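Local coordinates for protein tryptophane-5-halogenase (Microbispora sp. ATCC PTA-5024, PDB 5UAO) that is a FAD-dependent halogenase that generates 5-chlorotryptophan post-translationally in the biosynthesis of the lanthipeptide NAI-107, at residues F227-T232 / Q367-L372; V32-G37 / L46-K51; L237-A242 / V341-N346. All coordinates share one frame; numbering follows the deposited sequence.

Contact 1 of 3, residues F227-T232 / Q367-L372. With FAD (flavin-adenine dinucleotide), chain E.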
loop_
_atom_site.group_PDB
_atom_site.type_symbol
_atom_site.label_atom_id
_atom_site.label_comp_id
_atom_site.label_asym_id
_atom_site.label_seq_id
_atom_site.Cartn_x
_atom_site.Cartn_y
_atom_site.Cartn_z
ATOM N N PHE A 227 25.802 -5.748 -17.449
ATOM C CA PHE A 227 24.458 -5.214 -17.313
ATOM C C PHE A 227 24.423 -3.836 -17.960
ATOM O O PHE A 227 25.374 -3.083 -17.848
ATOM C CB PHE A 227 24.050 -5.092 -15.829
ATOM C CG PHE A 227 22.566 -4.919 -15.620
ATOM C CD1 PHE A 227 21.714 -6.042 -15.526
ATOM C CD2 PHE A 227 22.013 -3.664 -15.550
ATOM C CE1 PHE A 227 20.346 -5.900 -15.333
ATOM C CE2 PHE A 227 20.642 -3.494 -15.334
ATOM C CZ PHE A 227 19.798 -4.623 -15.257
ATOM N N TYR A 228 23.294 -3.489 -18.569
ATOM C CA TYR A 228 23.124 -2.176 -19.197
ATOM C C TYR A 228 21.977 -1.381 -18.546
ATOM O O TYR A 228 20.860 -1.917 -18.377
ATOM C CB TYR A 228 22.769 -2.367 -20.691
ATOM C CG TYR A 228 23.790 -3.200 -21.439
ATOM C CD1 TYR A 228 23.771 -4.583 -21.352
ATOM C CD2 TYR A 228 24.786 -2.597 -22.170
ATOM C CE1 TYR A 228 24.732 -5.323 -21.970
ATOM C CE2 TYR A 228 25.777 -3.352 -22.795
ATOM C CZ TYR A 228 25.748 -4.678 -22.717
ATOM O OH TYR A 228 26.756 -5.437 -23.382
ATOM N N VAL A 229 22.197 -0.098 -18.331
ATOM C CA VAL A 229 21.093 0.788 -17.916
ATOM C C VAL A 229 20.743 1.680 -19.140
ATOM O O VAL A 229 21.626 2.321 -19.739
ATOM C CB VAL A 229 21.448 1.632 -16.673
ATOM C CG1 VAL A 229 20.220 2.319 -16.122
ATOM C CG2 VAL A 229 22.048 0.816 -15.529
ATOM N N ASP A 230 19.474 1.649 -19.573
ATOM C CA ASP A 230 19.051 2.492 -20.650
ATOM C C ASP A 230 18.622 3.873 -20.142
ATOM O O ASP A 230 17.537 4.044 -19.554
ATOM C CB ASP A 230 17.930 1.843 -21.447
ATOM C CG ASP A 230 17.591 2.641 -22.679
ATOM O OD1 ASP A 230 18.000 3.817 -22.797
ATOM O OD2 ASP A 230 16.863 2.100 -23.559
ATOM N N CYS A 231 19.524 4.840 -20.302
ATOM C CA CYS A 231 19.284 6.249 -19.998
ATOM C C CYS A 231 19.344 7.060 -21.306
ATOM O O CYS A 231 19.824 8.210 -21.328
ATOM C CB CYS A 231 20.277 6.745 -18.907
ATOM S SG CYS A 231 20.247 5.753 -17.375
ATOM N N THR A 232 18.778 6.514 -22.396
ATOM C CA THR A 232 18.931 7.187 -23.676
ATOM C C THR A 232 17.876 8.204 -23.966
ATOM O O THR A 232 17.867 8.733 -25.073
ATOM C CB THR A 232 19.032 6.204 -24.880
ATOM O OG1 THR A 232 17.855 5.417 -24.973
ATOM C CG2 THR A 232 20.224 5.301 -24.707
ATOM N N GLN A 367 16.837 3.420 -7.058
ATOM C CA GLN A 367 16.867 2.623 -5.806
ATOM C C GLN A 367 16.473 1.227 -6.056
ATOM O O GLN A 367 16.984 0.300 -5.454
ATOM C CB GLN A 367 15.988 3.231 -4.690
ATOM C CG GLN A 367 16.625 4.405 -4.105
ATOM C CD GLN A 367 15.782 4.978 -3.010
ATOM O OE1 GLN A 367 15.032 5.965 -3.206
ATOM N NE2 GLN A 367 15.834 4.326 -1.880
ATOM N N ILE A 368 15.506 1.044 -6.938
ATOM C CA ILE A 368 15.095 -0.288 -7.362
ATOM C C ILE A 368 16.259 -1.067 -7.985
ATOM O O ILE A 368 16.571 -2.208 -7.573
ATOM C CB ILE A 368 13.895 -0.195 -8.336
ATOM C CG1 ILE A 368 12.640 0.271 -7.579
ATOM C CG2 ILE A 368 13.586 -1.501 -9.044
ATOM C CD1 ILE A 368 11.475 0.511 -8.499
ATOM N N LEU A 369 16.918 -0.449 -8.939
ATOM C CA LEU A 369 18.042 -1.092 -9.615
ATOM C C LEU A 369 19.146 -1.414 -8.635
ATOM O O LEU A 369 19.706 -2.520 -8.619
ATOM C CB LEU A 369 18.588 -0.155 -10.680
ATOM C CG LEU A 369 19.927 -0.614 -11.363
ATOM C CD1 LEU A 369 19.686 -1.891 -12.151
ATOM C CD2 LEU A 369 20.469 0.486 -12.235
ATOM N N VAL A 370 19.474 -0.455 -7.795
ATOM C CA VAL A 370 20.651 -0.606 -6.920
ATOM C C VAL A 370 20.444 -1.667 -5.858
ATOM O O VAL A 370 21.385 -2.459 -5.541
ATOM C CB VAL A 370 21.108 0.712 -6.338
ATOM C CG1 VAL A 370 22.274 0.531 -5.348
ATOM C CG2 VAL A 370 21.581 1.584 -7.497
ATOM N N SER A 371 19.221 -1.730 -5.350
ATOM C CA SER A 371 18.841 -2.776 -4.430
ATOM C C SER A 371 18.720 -4.146 -5.026
ATOM O O SER A 371 18.928 -5.104 -4.325
ATOM C CB SER A 371 17.419 -2.491 -3.913
ATOM O OG SER A 371 17.422 -1.323 -3.168
ATOM N N LEU A 372 18.179 -4.247 -6.246
ATOM C CA LEU A 372 17.796 -5.514 -6.799
ATOM C C LEU A 372 18.762 -6.136 -7.831
ATOM O O LEU A 372 18.573 -7.287 -8.221
ATOM C CB LEU A 372 16.391 -5.435 -7.400
ATOM C CG LEU A 372 15.233 -5.114 -6.472
ATOM C CD1 LEU A 372 13.919 -5.271 -7.244
ATOM C CD2 LEU A 372 15.222 -5.976 -5.242
HETATM P PA FAD E . 18.100 13.016 -21.692
HETATM O O1A FAD E . 18.379 14.256 -20.842
HETATM O O2A FAD E . 17.267 13.070 -22.986
HETATM O O5B FAD E . 19.476 12.228 -21.960
HETATM C C5B FAD E . 19.665 11.216 -22.928
HETATM C C4B FAD E . 21.152 10.915 -22.983
HETATM O O4B FAD E . 21.170 9.741 -23.800
HETATM C C3B FAD E . 22.076 11.950 -23.655
HETATM O O3B FAD E . 23.397 12.116 -22.930
HETATM C C2B FAD E . 22.312 11.366 -25.052
HETATM O O2B FAD E . 23.584 11.764 -25.705
HETATM C C1B FAD E . 22.244 9.872 -24.736
HETATM N N9A FAD E . 21.999 9.070 -25.959
HETATM C C8A FAD E . 20.835 9.000 -26.671
HETATM N N7A FAD E . 20.998 8.141 -27.716
HETATM C C5A FAD E . 22.277 7.694 -27.667
HETATM C C6A FAD E . 23.089 6.827 -28.513
HETATM N N6A FAD E . 22.533 6.243 -29.615
HETATM N N1A FAD E . 24.338 6.601 -28.131
HETATM C C2A FAD E . 24.887 7.147 -27.028
HETATM N N3A FAD E . 24.200 7.970 -26.234
HETATM C C4A FAD E . 22.918 8.267 -26.516
HETATM N N1 FAD E . 11.757 16.580 -14.169
HETATM C C2 FAD E . 11.756 17.112 -12.900
HETATM O O2 FAD E . 12.123 16.407 -11.904
HETATM N N3 FAD E . 11.383 18.400 -12.672
HETATM C C4 FAD E . 10.995 19.241 -13.652
HETATM O O4 FAD E . 10.647 20.420 -13.331
HETATM C C4X FAD E . 10.983 18.711 -15.057
HETATM N N5 FAD E . 10.550 19.437 -16.126
HETATM C C5X FAD E . 10.543 18.941 -17.386
HETATM C C6 FAD E . 10.089 19.738 -18.429
HETATM C C7 FAD E . 10.033 19.259 -19.725
HETATM C C7M FAD E . 9.575 20.098 -20.881
HETATM C C8 FAD E . 10.510 17.909 -20.019
HETATM C C8M FAD E . 10.455 17.404 -21.446
HETATM C C9 FAD E . 10.953 17.109 -18.980
HETATM C C9A FAD E . 10.981 17.538 -17.652
HETATM N N10 FAD E . 11.421 16.701 -16.567
HETATM C C10 FAD E . 11.403 17.291 -15.262
HETATM C "C1'" FAD E . 11.982 15.321 -16.680
HETATM C "C2'" FAD E . 13.559 15.565 -16.519
HETATM O "O2'" FAD E . 13.798 16.568 -17.500
HETATM C "C3'" FAD E . 14.815 14.732 -16.962
HETATM O "O3'" FAD E . 16.151 15.352 -17.070
HETATM C "C4'" FAD E . 14.750 14.558 -18.452
HETATM O "O4'" FAD E . 13.491 15.069 -18.985
HETATM C "C5'" FAD E . 15.146 13.103 -18.704
HETATM O "O5'" FAD E . 16.511 12.920 -18.463
HETATM P P FAD E . 17.154 11.668 -19.298
HETATM O O1P FAD E . 16.270 10.500 -19.211
HETATM O O2P FAD E . 18.538 11.570 -18.668
HETATM O O3P FAD E . 17.192 11.948 -20.847
#
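Val229, on the parallel strand 227-230, lies opposite Leu369 near the end of helix 358-372, their CA atoms 9.0 Å apart, a spacing spanned by side chains alone, with no hydrogen bond between the two segments. Leu369 does all the touching from the helix and divides its two methyls between two strand residues. Its CG stands anti to the backbone N (chi1 172°), which carries the isopropyl fork down onto the strand. CD2 meets Val229 CG2 tip to tip at 3.7 Å, while CD1 comes obliquely to the ring of Phe227, 3.7 Å from CE2, the leucine passing alongside the ring with the two side chains pointing opposite ways. A forked leucine suits this place because it can serve two neighbours at once; the compact, branched valine suits a buried strand covered by a helix. The ring of Phe227 also meets that of Trp337, the two planes steeply inclined to each other.

Beyond the packing, the strand ends in an Asx turn. Asp230 OD1 accepts from Thr232 N at 2.8 Å and also from Thr232 OG1 at 2.7 Å, OD1 receiving the hydroxyl on its syn lone pair. Two bonds thus fix one oxygen, and OD2 accepts from Leu239 N at the start of the next helix, whose positive end would probably help keep this buried carboxylate ionised. Residues of the turn itself border the cofactor: Cys231 O lies 3.2 Å from O4B of the FAD ribose, and Thr232 O 3.4 Å from C8A of the adenine. A parallel strand packed under a helix, and ending in a turn beside the adenosine half of the cofactor, is characteristic of the Rossmann-like FAD-binding fold to which flavin-dependent tryptophan halogenases belong.

Contact 2 of 3, residues V32-G37 / L46-K51. With FAD (flavin-adenine dinucleotide), chain E.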
loop_
_atom_site.group_PDB
_atom_site.type_symbol
_atom_site.label_atom_id
_atom_site.label_comp_id
_atom_site.label_asym_id
_atom_site.label_seq_id
_atom_site.Cartn_x
_atom_site.Cartn_y
_atom_site.Cartn_z
ATOM N N VAL A 32 29.040 -2.515 -15.313
ATOM C CA VAL A 32 27.745 -1.959 -15.706
ATOM C C VAL A 32 28.020 -0.797 -16.640
ATOM O O VAL A 32 28.896 0.037 -16.382
ATOM C CB VAL A 32 26.929 -1.466 -14.497
ATOM C CG1 VAL A 32 25.667 -0.796 -14.956
ATOM C CG2 VAL A 32 26.626 -2.599 -13.515
ATOM N N GLY A 33 27.322 -0.822 -17.749
ATOM C CA GLY A 33 27.309 0.260 -18.766
ATOM C C GLY A 33 26.006 1.077 -18.648
ATOM O O GLY A 33 24.922 0.584 -18.917
ATOM N N VAL A 34 26.137 2.307 -18.202
ATOM C CA VAL A 34 25.053 3.268 -18.176
ATOM C C VAL A 34 25.041 4.078 -19.488
ATOM O O VAL A 34 25.988 4.844 -19.828
ATOM C CB VAL A 34 25.206 4.182 -16.969
ATOM C CG1 VAL A 34 24.147 5.311 -17.026
ATOM C CG2 VAL A 34 25.177 3.332 -15.702
ATOM N N ILE A 35 24.004 3.859 -20.281
ATOM C CA ILE A 35 24.003 4.383 -21.625
ATOM C C ILE A 35 23.215 5.662 -21.693
ATOM O O ILE A 35 21.970 5.637 -21.711
ATOM C CB ILE A 35 23.400 3.373 -22.601
ATOM C CG1 ILE A 35 24.062 2.015 -22.363
ATOM C CG2 ILE A 35 23.629 3.869 -24.062
ATOM C CD1 ILE A 35 25.606 2.036 -22.321
ATOM N N GLY A 36 23.933 6.781 -21.683
ATOM C CA GLY A 36 23.307 8.092 -21.586
ATOM C C GLY A 36 23.793 8.967 -20.438
ATOM O O GLY A 36 24.059 8.484 -19.354
ATOM N N GLY A 37 23.950 10.259 -20.713
ATOM C CA GLY A 37 24.556 11.222 -19.768
ATOM C C GLY A 37 23.721 12.444 -19.397
ATOM O O GLY A 37 24.238 13.522 -19.193
ATOM N N LEU A 46 26.278 7.362 -10.309
ATOM C CA LEU A 46 26.714 7.748 -8.969
ATOM C C LEU A 46 26.148 6.814 -7.894
ATOM O O LEU A 46 26.844 6.495 -6.946
ATOM C CB LEU A 46 26.338 9.198 -8.683
ATOM C CG LEU A 46 27.183 10.169 -9.457
ATOM C CD1 LEU A 46 26.551 11.540 -9.441
ATOM C CD2 LEU A 46 28.550 10.263 -8.811
ATOM N N ALA A 47 24.880 6.389 -8.063
ATOM C CA ALA A 47 24.243 5.471 -7.128
ATOM C C ALA A 47 24.892 4.084 -7.159
ATOM O O ALA A 47 25.121 3.510 -6.055
ATOM C CB ALA A 47 22.765 5.360 -7.401
ATOM N N LEU A 48 25.216 3.574 -8.373
ATOM C CA LEU A 48 25.882 2.315 -8.485
ATOM C C LEU A 48 27.255 2.302 -7.811
ATOM O O LEU A 48 27.591 1.369 -7.085
ATOM C CB LEU A 48 26.052 1.862 -9.930
ATOM C CG LEU A 48 24.767 1.401 -10.598
ATOM C CD1 LEU A 48 24.977 1.509 -12.125
ATOM C CD2 LEU A 48 24.404 -0.005 -10.194
ATOM N N LYS A 49 28.053 3.290 -8.112
ATOM C CA LYS A 49 29.363 3.389 -7.524
ATOM C C LYS A 49 29.309 3.667 -5.982
ATOM O O LYS A 49 30.175 3.188 -5.280
ATOM C CB LYS A 49 30.160 4.459 -8.276
ATOM C CG LYS A 49 31.667 4.289 -8.253
ATOM C CD LYS A 49 32.125 3.013 -8.971
ATOM C CE LYS A 49 33.632 2.875 -8.854
ATOM N NZ LYS A 49 34.015 1.466 -9.123
ATOM N N ALA A 50 28.300 4.390 -5.462
ATOM C CA ALA A 50 28.191 4.679 -4.023
ATOM C C ALA A 50 27.850 3.434 -3.262
ATOM O O ALA A 50 28.407 3.180 -2.215
ATOM C CB ALA A 50 27.081 5.681 -3.738
ATOM N N LYS A 51 26.912 2.649 -3.782
ATOM C CA LYS A 51 26.410 1.522 -3.020
ATOM C C LYS A 51 27.057 0.198 -3.363
ATOM O O LYS A 51 26.968 -0.706 -2.537
ATOM C CB LYS A 51 24.911 1.401 -3.163
ATOM C CG LYS A 51 24.126 2.608 -2.702
ATOM C CD LYS A 51 24.256 2.927 -1.224
ATOM C CE LYS A 51 23.482 4.184 -0.964
ATOM N NZ LYS A 51 23.748 4.793 0.348
HETATM P PA FAD E . 18.100 13.016 -21.692
HETATM O O1A FAD E . 18.379 14.256 -20.842
HETATM O O2A FAD E . 17.267 13.070 -22.986
HETATM O O5B FAD E . 19.476 12.228 -21.960
HETATM C C5B FAD E . 19.665 11.216 -22.928
HETATM C C4B FAD E . 21.152 10.915 -22.983
HETATM O O4B FAD E . 21.170 9.741 -23.800
HETATM C C3B FAD E . 22.076 11.950 -23.655
HETATM O O3B FAD E . 23.397 12.116 -22.930
HETATM C C2B FAD E . 22.312 11.366 -25.052
HETATM O O2B FAD E . 23.584 11.764 -25.705
HETATM C C1B FAD E . 22.244 9.872 -24.736
HETATM N N9A FAD E . 21.999 9.070 -25.959
HETATM C C8A FAD E . 20.835 9.000 -26.671
HETATM N N7A FAD E . 20.998 8.141 -27.716
HETATM C C5A FAD E . 22.277 7.694 -27.667
HETATM C C6A FAD E . 23.089 6.827 -28.513
HETATM N N6A FAD E . 22.533 6.243 -29.615
HETATM N N1A FAD E . 24.338 6.601 -28.131
HETATM C C2A FAD E . 24.887 7.147 -27.028
HETATM N N3A FAD E . 24.200 7.970 -26.234
HETATM C C4A FAD E . 22.918 8.267 -26.516
HETATM N N1 FAD E . 11.757 16.580 -14.169
HETATM C C2 FAD E . 11.756 17.112 -12.900
HETATM O O2 FAD E . 12.123 16.407 -11.904
HETATM N N3 FAD E . 11.383 18.400 -12.672
HETATM C C4 FAD E . 10.995 19.241 -13.652
HETATM O O4 FAD E . 10.647 20.420 -13.331
HETATM C C4X FAD E . 10.983 18.711 -15.057
HETATM N N5 FAD E . 10.550 19.437 -16.126
HETATM C C5X FAD E . 10.543 18.941 -17.386
HETATM C C6 FAD E . 10.089 19.738 -18.429
HETATM C C7 FAD E . 10.033 19.259 -19.725
HETATM C C7M FAD E . 9.575 20.098 -20.881
HETATM C C8 FAD E . 10.510 17.909 -20.019
HETATM C C8M FAD E . 10.455 17.404 -21.446
HETATM C C9 FAD E . 10.953 17.109 -18.980
HETATM C C9A FAD E . 10.981 17.538 -17.652
HETATM N N10 FAD E . 11.421 16.701 -16.567
HETATM C C10 FAD E . 11.403 17.291 -15.262
HETATM C "C1'" FAD E . 11.982 15.321 -16.680
HETATM C "C2'" FAD E . 13.559 15.565 -16.519
HETATM O "O2'" FAD E . 13.798 16.568 -17.500
HETATM C "C3'" FAD E . 14.815 14.732 -16.962
HETATM O "O3'" FAD E . 16.151 15.352 -17.070
HETATM C "C4'" FAD E . 14.750 14.558 -18.452
HETATM O "O4'" FAD E . 13.491 15.069 -18.985
HETATM C "C5'" FAD E . 15.146 13.103 -18.704
HETATM O "O5'" FAD E . 16.511 12.920 -18.463
HETATM P P FAD E . 17.154 11.668 -19.298
HETATM O O1P FAD E . 16.270 10.500 -19.211
HETATM O O2P FAD E . 18.538 11.570 -18.668
HETATM O O3P FAD E . 17.192 11.948 -20.847
#
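Strand 31-35 runs beneath helix 39-51, and the two backbones come nearest between Val32 and Leu48, whose CA atoms are 8.6 Å apart; no hydrogen bond joins the segments, so the contact is purely apolar. One methyl of Leu48 does the work. With CG anti to its carbonyl carbon and beside the backbone N (chi1 -73°), the side chain reaches down to the sheet and sets CD1 over two strand residues. CD1 lies 3.7 Å from Val32 CG1, where the side chains cross at about a right angle, and 4.0 Å from Val34 CG2, where they lie alongside, oppositely directed. Valines fit here because branching at CB offers a methyl to the helix without a long side chain. Leu48 also touches Val57 on the next strand.

Strand 31-35, helix 39-51 and strand 56-61 form a beta-alpha-beta unit, and the turn between the first strand and the helix carries a glycine-rich sequence consistent with the GxGxxG of Rossmann-type dinucleotide-binding folds. Gly36 and Gly37 bring that turn to the ribose of FAD. Gly37 N donates to the O3B hydroxyl at 2.9 Å, with an N-H...O angle of 150°. The CA of Gly36 comes within 3.5 Å of O4B, and any CB here would crowd that same oxygen and, at a phi of 125°, also press against the preceding carbonyl oxygen, which is why only a glycine sits comfortably. At the far end of the helix the lysines turn to other tasks: Lys49 NZ is hydrogen-bonded to the carbonyl oxygens of Pro53 and Leu55, and Lys51 makes a cation-pi contact with Tyr85.

Contact 3 of 3, residues L237-A242 / V341-N346. With FAD (flavin-adenine dinucleotide), chain E.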
loop_
_atom_site.group_PDB
_atom_site.type_symbol
_atom_site.label_atom_id
_atom_site.label_comp_id
_atom_site.label_asym_id
_atom_site.label_seq_id
_atom_site.Cartn_x
_atom_site.Cartn_y
_atom_site.Cartn_z
ATOM N N LEU A 237 16.614 3.426 -26.686
ATOM C CA LEU A 237 17.317 2.599 -27.689
ATOM C C LEU A 237 17.380 1.125 -27.295
ATOM O O LEU A 237 17.166 0.240 -28.141
ATOM C CB LEU A 237 18.730 3.116 -27.867
ATOM C CG LEU A 237 19.368 2.879 -29.206
ATOM C CD1 LEU A 237 18.696 3.873 -30.144
ATOM C CD2 LEU A 237 20.868 3.118 -29.103
ATOM N N LEU A 238 17.704 0.855 -26.018
ATOM C CA LEU A 238 17.764 -0.511 -25.569
ATOM C C LEU A 238 16.423 -1.097 -25.254
ATOM O O LEU A 238 16.074 -2.178 -25.793
ATOM C CB LEU A 238 18.733 -0.714 -24.414
ATOM C CG LEU A 238 20.212 -0.381 -24.628
ATOM C CD1 LEU A 238 20.460 1.105 -24.642
ATOM C CD2 LEU A 238 20.984 -1.042 -23.491
ATOM N N LEU A 239 15.648 -0.392 -24.419
ATOM C CA LEU A 239 14.390 -0.950 -23.908
ATOM C C LEU A 239 13.317 -1.131 -25.012
ATOM O O LEU A 239 12.757 -2.271 -25.274
ATOM C CB LEU A 239 13.813 -0.035 -22.853
ATOM C CG LEU A 239 12.588 -0.604 -22.137
ATOM C CD1 LEU A 239 13.061 -1.604 -21.116
ATOM C CD2 LEU A 239 11.785 0.544 -21.487
ATOM N N GLU A 240 12.994 -0.018 -25.642
ATOM C CA GLU A 240 11.936 -0.016 -26.671
ATOM C C GLU A 240 12.487 -0.539 -27.978
ATOM O O GLU A 240 11.862 -1.400 -28.588
ATOM C CB GLU A 240 11.366 1.344 -26.900
ATOM C CG GLU A 240 10.103 1.393 -27.729
ATOM C CD GLU A 240 9.691 2.812 -28.111
ATOM O OE1 GLU A 240 9.457 3.704 -27.227
ATOM O OE2 GLU A 240 9.621 3.087 -29.336
ATOM N N LYS A 241 13.590 -0.019 -28.448
ATOM C CA LYS A 241 13.953 -0.302 -29.835
ATOM C C LYS A 241 14.586 -1.697 -29.941
ATOM O O LYS A 241 14.143 -2.487 -30.733
ATOM C CB LYS A 241 14.871 0.729 -30.444
ATOM C CG LYS A 241 14.359 2.166 -30.448
ATOM C CD LYS A 241 13.059 2.332 -31.213
ATOM C CE LYS A 241 12.914 3.773 -31.722
ATOM N NZ LYS A 241 12.723 4.757 -30.618
ATOM N N ALA A 242 15.577 -2.017 -29.131
ATOM C CA ALA A 242 16.190 -3.346 -29.196
ATOM C C ALA A 242 15.331 -4.501 -28.591
ATOM O O ALA A 242 15.252 -5.594 -29.148
ATOM C CB ALA A 242 17.577 -3.343 -28.576
ATOM N N VAL A 341 18.829 -5.506 -19.072
ATOM C CA VAL A 341 18.594 -4.100 -19.341
ATOM C C VAL A 341 17.578 -3.551 -18.361
ATOM O O VAL A 341 16.519 -4.145 -18.205
ATOM C CB VAL A 341 18.036 -3.950 -20.761
ATOM C CG1 VAL A 341 17.626 -2.519 -20.997
ATOM C CG2 VAL A 341 19.088 -4.383 -21.775
ATOM N N MET A 342 17.916 -2.465 -17.685
ATOM C CA MET A 342 16.889 -1.660 -17.001
ATOM C C MET A 342 16.884 -0.237 -17.556
ATOM O O MET A 342 17.908 0.346 -17.781
ATOM C CB MET A 342 17.095 -1.627 -15.508
ATOM C CG MET A 342 16.028 -0.653 -14.921
ATOM S SD MET A 342 15.556 -1.131 -13.331
ATOM C CE MET A 342 14.493 0.214 -12.743
ATOM N N ALA A 343 15.710 0.321 -17.773
ATOM C CA ALA A 343 15.594 1.703 -18.195
ATOM C C ALA A 343 15.285 2.677 -17.035
ATOM O O ALA A 343 14.461 2.400 -16.125
ATOM C CB ALA A 343 14.531 1.831 -19.270
ATOM N N VAL A 344 15.957 3.815 -17.088
ATOM C CA VAL A 344 15.802 4.867 -16.090
ATOM C C VAL A 344 15.641 6.163 -16.797
ATOM O O VAL A 344 16.439 6.502 -17.704
ATOM C CB VAL A 344 17.038 4.966 -15.114
ATOM C CG1 VAL A 344 16.886 6.126 -14.135
ATOM C CG2 VAL A 344 17.301 3.634 -14.362
ATOM N N GLY A 345 14.650 6.937 -16.346
ATOM C CA GLY A 345 14.360 8.277 -16.869
ATOM C C GLY A 345 13.411 8.284 -18.076
ATOM O O GLY A 345 12.490 7.489 -18.144
ATOM N N ASN A 346 13.623 9.171 -19.041
ATOM C CA ASN A 346 12.679 9.327 -20.126
ATOM C C ASN A 346 12.628 8.110 -21.058
ATOM O O ASN A 346 11.646 7.915 -21.779
ATOM C CB ASN A 346 13.008 10.567 -21.001
ATOM C CG ASN A 346 12.820 11.918 -20.289
ATOM O OD1 ASN A 346 12.364 12.012 -19.128
ATOM N ND2 ASN A 346 13.236 13.006 -21.001
HETATM P PA FAD E . 18.100 13.016 -21.692
HETATM O O1A FAD E . 18.379 14.256 -20.842
HETATM O O2A FAD E . 17.267 13.070 -22.986
HETATM O O5B FAD E . 19.476 12.228 -21.960
HETATM C C5B FAD E . 19.665 11.216 -22.928
HETATM C C4B FAD E . 21.152 10.915 -22.983
HETATM O O4B FAD E . 21.170 9.741 -23.800
HETATM C C3B FAD E . 22.076 11.950 -23.655
HETATM O O3B FAD E . 23.397 12.116 -22.930
HETATM C C2B FAD E . 22.312 11.366 -25.052
HETATM O O2B FAD E . 23.584 11.764 -25.705
HETATM C C1B FAD E . 22.244 9.872 -24.736
HETATM N N9A FAD E . 21.999 9.070 -25.959
HETATM C C8A FAD E . 20.835 9.000 -26.671
HETATM N N7A FAD E . 20.998 8.141 -27.716
HETATM C C5A FAD E . 22.277 7.694 -27.667
HETATM C C6A FAD E . 23.089 6.827 -28.513
HETATM N N6A FAD E . 22.533 6.243 -29.615
HETATM N N1A FAD E . 24.338 6.601 -28.131
HETATM C C2A FAD E . 24.887 7.147 -27.028
HETATM N N3A FAD E . 24.200 7.970 -26.234
HETATM C C4A FAD E . 22.918 8.267 -26.516
HETATM N N1 FAD E . 11.757 16.580 -14.169
HETATM C C2 FAD E . 11.756 17.112 -12.900
HETATM O O2 FAD E . 12.123 16.407 -11.904
HETATM N N3 FAD E . 11.383 18.400 -12.672
HETATM C C4 FAD E . 10.995 19.241 -13.652
HETATM O O4 FAD E . 10.647 20.420 -13.331
HETATM C C4X FAD E . 10.983 18.711 -15.057
HETATM N N5 FAD E . 10.550 19.437 -16.126
HETATM C C5X FAD E . 10.543 18.941 -17.386
HETATM C C6 FAD E . 10.089 19.738 -18.429
HETATM C C7 FAD E . 10.033 19.259 -19.725
HETATM C C7M FAD E . 9.575 20.098 -20.881
HETATM C C8 FAD E . 10.510 17.909 -20.019
HETATM C C8M FAD E . 10.455 17.404 -21.446
HETATM C C9 FAD E . 10.953 17.109 -18.980
HETATM C C9A FAD E . 10.981 17.538 -17.652
HETATM N N10 FAD E . 11.421 16.701 -16.567
HETATM C C10 FAD E . 11.403 17.291 -15.262
HETATM C "C1'" FAD E . 11.982 15.321 -16.680
HETATM C "C2'" FAD E . 13.559 15.565 -16.519
HETATM O "O2'" FAD E . 13.798 16.568 -17.500
HETATM C "C3'" FAD E . 14.815 14.732 -16.962
HETATM O "O3'" FAD E . 16.151 15.352 -17.070
HETATM C "C4'" FAD E . 14.750 14.558 -18.452
HETATM O "O4'" FAD E . 13.491 15.069 -18.985
HETATM C "C5'" FAD E . 15.146 13.103 -18.704
HETATM O "O5'" FAD E . 16.511 12.920 -18.463
HETATM P P FAD E . 17.154 11.668 -19.298
HETATM O O1P FAD E . 16.270 10.500 -19.211
HETATM O O2P FAD E . 18.538 11.570 -18.668
HETATM O O3P FAD E . 17.192 11.948 -20.847
#
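Leu239 swings its CG away from the backbone N (chi1 -173°), which brings its CD2 methyl to within 3.8 Å of Ala343 CB; a like torsion in Val341 (chi1 173°) places CG1 near the CB of Leu238, 4.0 Å away. Helix 237-242 lies nearly across strand 341-343, at 104° and 8.2 Å between axes. Ala343 is small enough to let the helix come close, the CA atoms of Leu239 and Ala343 standing 6.4 Å apart, and Val341 CG1 and the CB of Leu238 add apolar packing beside it.

Past the strand the chain turns to the flavin cofactor. Asn346 N donates to O1P of the phosphate on the flavin side at 3.0 Å, almost straight. Asn346 ND2 and OD1 both lie near the ribityl O4' in weak bonds, doubtful because the amide also presses unusually close on C5'. A leucine here would probably cost O4' whatever polar contact the amide gives it, while the backbone N-H to O1P could remain. Gly345, at a positive phi and with its CA close to O1P, suits a residue without a side chain.

Helix 237-242 packs on one face of the sheet, touching Tyr228 of strand 227-230, while Met342 points to the other face and meets Leu369 of helix 358-372.

From the N terminus the chain first closes contact 2, a short loop in which strand 31-35 turns at the cofactor and returns as helix 39-51. Contact 1 opens far later, at strand 227-230, and closes 135 residues on with helix 358-372. Contact 3 lies wholly between its ends, from helix 237-242 to strand 341-343, so 3 nests in 1, and 2 precedes both in series; none cross. Strands 31-35, 227-230 and 341-343 are consecutive neighbours in one sheet. Contacts 1 and 2 attach helices to one of its faces, contact 3 a helix to the other, and all three reach FAD.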